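Local coordinates for protein probable sugar kinase (Clostridium perfringens, PDB 3KZH) that is a probable sugar kinase of the pfkB carbohydrate kinase family that probably phosphorylates a sugar or related small molecule, at residues T185-R190 and S258-L263. Residues are numbered along the deposited sequence; the frame is centred on the assembly and turned at random.
Sequences TIKPNR and SFVAGL. With BGC (beta-D-glucopyranose), chain C.
Lys187 and Phe259 meet because both turn CG anti to the backbone N (chi1 -151° and -172°), directing the lysine chain and the phenyl ring into the gap between strand and helix. In the ribokinase-like fold, this joins the end of strand 185-186, hydrogen-bonded through its backbone to strands 162-166 and 221-225, to helix 255-268. The lysine methylenes pass the ring obliquely: Phe259 CD2 lies 3.5 Å from Lys187 CD and 3.7 Å from Lys187 CG. Val260 CG2 touches further out, at 3.7 Å from Lys187 CE, while Leu263 CD1 is 4.0 Å from Lys187 CG. Leu263 CD1 also reaches Thr185 CG2 at 4.2 Å; the threonine's OG1 is hydrogen-bonded to Tyr267 OH, one helical turn beyond Leu263. With no hydrogen bond between the segments and every touching residue buried, the interface is apolar packing around an aliphatic lysine stem. A bend at chi3 (-57°) helps turn that stem toward the glucopyranose, whose pocket also includes Asp166, Val168 and Glu192, all hydrogen-bonded to the sugar. The lysine is chemically modified: Lys187 NZ is covalently joined to C6 of the glucopyranose, at 1.4 Å.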
loop_
_atom_site.group_PDB
_atom_site.type_symbol
_atom_site.label_atom_id
_atom_site.label_comp_id
_atom_site.label_asym_id
_atom_site.label_seq_id
_atom_site.Cartn_x
_atom_site.Cartn_y
_atom_site.Cartn_z
ATOM N N THR A 185 -2.458 20.936 -28.698
ATOM C CA THR A 185 -3.407 21.492 -27.751
ATOM C C THR A 185 -2.713 21.881 -26.476
ATOM O O THR A 185 -1.822 21.178 -26.003
ATOM C CB THR A 185 -4.544 20.455 -27.414
ATOM O OG1 THR A 185 -5.335 20.220 -28.582
ATOM C CG2 THR A 185 -5.472 20.938 -26.281
ATOM N N ILE A 186 -3.057 23.063 -25.981
ATOM C CA ILE A 186 -2.554 23.509 -24.688
ATOM C C ILE A 186 -3.818 23.755 -23.850
ATOM O O ILE A 186 -4.872 24.097 -24.379
ATOM C CB ILE A 186 -1.606 24.765 -24.758
ATOM C CG1 ILE A 186 -2.277 25.965 -25.426
ATOM C CG2 ILE A 186 -0.287 24.397 -25.445
ATOM C CD1 ILE A 186 -1.660 27.275 -25.032
ATOM N N LYS A 187 -3.717 23.546 -22.534
ATOM C CA LYS A 187 -4.842 23.716 -21.645
ATOM C C LYS A 187 -4.409 24.501 -20.348
ATOM O O LYS A 187 -4.264 23.904 -19.246
ATOM C CB LYS A 187 -5.491 22.371 -21.292
ATOM C CG LYS A 187 -7.021 22.490 -20.989
ATOM C CD LYS A 187 -7.341 22.863 -19.585
ATOM C CE LYS A 187 -6.766 21.913 -18.559
ATOM N NZ LYS A 187 -6.181 22.583 -17.448
ATOM N N PRO A 188 -4.190 25.817 -20.484
ATOM C CA PRO A 188 -3.806 26.537 -19.278
ATOM C C PRO A 188 -4.955 27.244 -18.574
ATOM O O PRO A 188 -6.062 27.262 -19.087
ATOM C CB PRO A 188 -2.788 27.548 -19.825
ATOM C CG PRO A 188 -3.355 27.896 -21.141
ATOM C CD PRO A 188 -3.742 26.565 -21.675
ATOM N N ASN A 189 -4.712 27.727 -17.356
ATOM C CA ASN A 189 -5.732 28.516 -16.686
ATOM C C ASN A 189 -5.392 29.981 -17.001
ATOM O O ASN A 189 -4.444 30.234 -17.754
ATOM C CB ASN A 189 -5.889 28.194 -15.182
ATOM C CG ASN A 189 -4.654 28.499 -14.343
ATOM O OD1 ASN A 189 -3.683 29.093 -14.799
ATOM N ND2 ASN A 189 -4.713 28.105 -13.085
ATOM N N ARG A 190 -6.138 30.931 -16.443
ATOM C CA ARG A 190 -5.892 32.355 -16.705
ATOM C C ARG A 190 -4.430 32.778 -16.489
ATOM O O ARG A 190 -3.777 33.198 -17.448
ATOM C CB ARG A 190 -6.843 33.235 -15.890
ATOM C CG ARG A 190 -6.808 34.712 -16.282
ATOM C CD ARG A 190 -7.665 35.576 -15.376
ATOM N NE ARG A 190 -9.091 35.296 -15.536
ATOM C CZ ARG A 190 -9.945 36.053 -16.226
ATOM N NH1 ARG A 190 -9.533 37.159 -16.843
ATOM N NH2 ARG A 190 -11.226 35.710 -16.284
ATOM N N SER A 258 -9.339 16.039 -14.937
ATOM C CA SER A 258 -10.558 15.494 -15.508
ATOM C C SER A 258 -10.950 16.231 -16.773
ATOM O O SER A 258 -11.546 15.620 -17.668
ATOM C CB SER A 258 -11.696 15.596 -14.509
ATOM O OG SER A 258 -11.465 14.751 -13.421
ATOM N N PHE A 259 -10.627 17.532 -16.843
ATOM C CA PHE A 259 -10.924 18.339 -18.034
ATOM C C PHE A 259 -10.077 17.868 -19.201
ATOM O O PHE A 259 -10.596 17.756 -20.305
ATOM C CB PHE A 259 -10.706 19.855 -17.818
ATOM C CG PHE A 259 -11.199 20.715 -18.968
ATOM C CD1 PHE A 259 -12.545 21.094 -19.044
ATOM C CD2 PHE A 259 -10.341 21.073 -20.030
ATOM C CE1 PHE A 259 -13.045 21.805 -20.173
ATOM C CE2 PHE A 259 -10.822 21.783 -21.158
ATOM C CZ PHE A 259 -12.178 22.147 -21.232
ATOM N N VAL A 260 -8.791 17.591 -18.948
ATOM C CA VAL A 260 -7.840 17.122 -19.972
ATOM C C VAL A 260 -8.301 15.769 -20.522
ATOM O O VAL A 260 -8.234 15.512 -21.735
ATOM C CB VAL A 260 -6.370 17.023 -19.420
ATOM C CG1 VAL A 260 -5.414 16.436 -20.462
ATOM C CG2 VAL A 260 -5.863 18.403 -19.039
ATOM N N ALA A 261 -8.829 14.949 -19.615
ATOM C CA ALA A 261 -9.355 13.642 -19.954
ATOM C C ALA A 261 -10.570 13.724 -20.873
ATOM O O ALA A 261 -10.714 12.928 -21.799
ATOM C CB ALA A 261 -9.674 12.882 -18.711
ATOM N N GLY A 262 -11.392 14.745 -20.634
ATOM C CA GLY A 262 -12.589 14.976 -21.422
ATOM C C GLY A 262 -12.273 15.452 -22.821
ATOM O O GLY A 262 -13.056 15.204 -23.728
ATOM N N LEU A 263 -11.154 16.175 -22.972
ATOM C CA LEU A 263 -10.653 16.640 -24.276
ATOM C C LEU A 263 -10.231 15.403 -25.050
ATOM O O LEU A 263 -10.474 15.294 -26.249
ATOM C CB LEU A 263 -9.424 17.548 -24.125
ATOM C CG LEU A 263 -9.556 18.911 -23.450
ATOM C CD1 LEU A 263 -8.190 19.570 -23.379
ATOM C CD2 LEU A 263 -10.561 19.779 -24.197
HETATM C C2 BGC C . -4.012 23.760 -13.178
HETATM C C3 BGC C . -5.500 23.630 -12.730
HETATM C C4 BGC C . -6.320 24.059 -14.018
HETATM C C5 BGC C . -5.991 23.156 -15.282
HETATM C C6 BGC C . -6.701 23.517 -16.523
HETATM C C1 BGC C . -3.778 22.808 -14.348
HETATM O O1 BGC C . -2.587 22.885 -14.692
HETATM O O2 BGC C . -3.268 23.409 -12.213
HETATM O O3 BGC C . -5.614 24.506 -11.799
HETATM O O4 BGC C . -7.600 24.005 -13.716
HETATM O O5 BGC C . -4.607 23.190 -15.538
#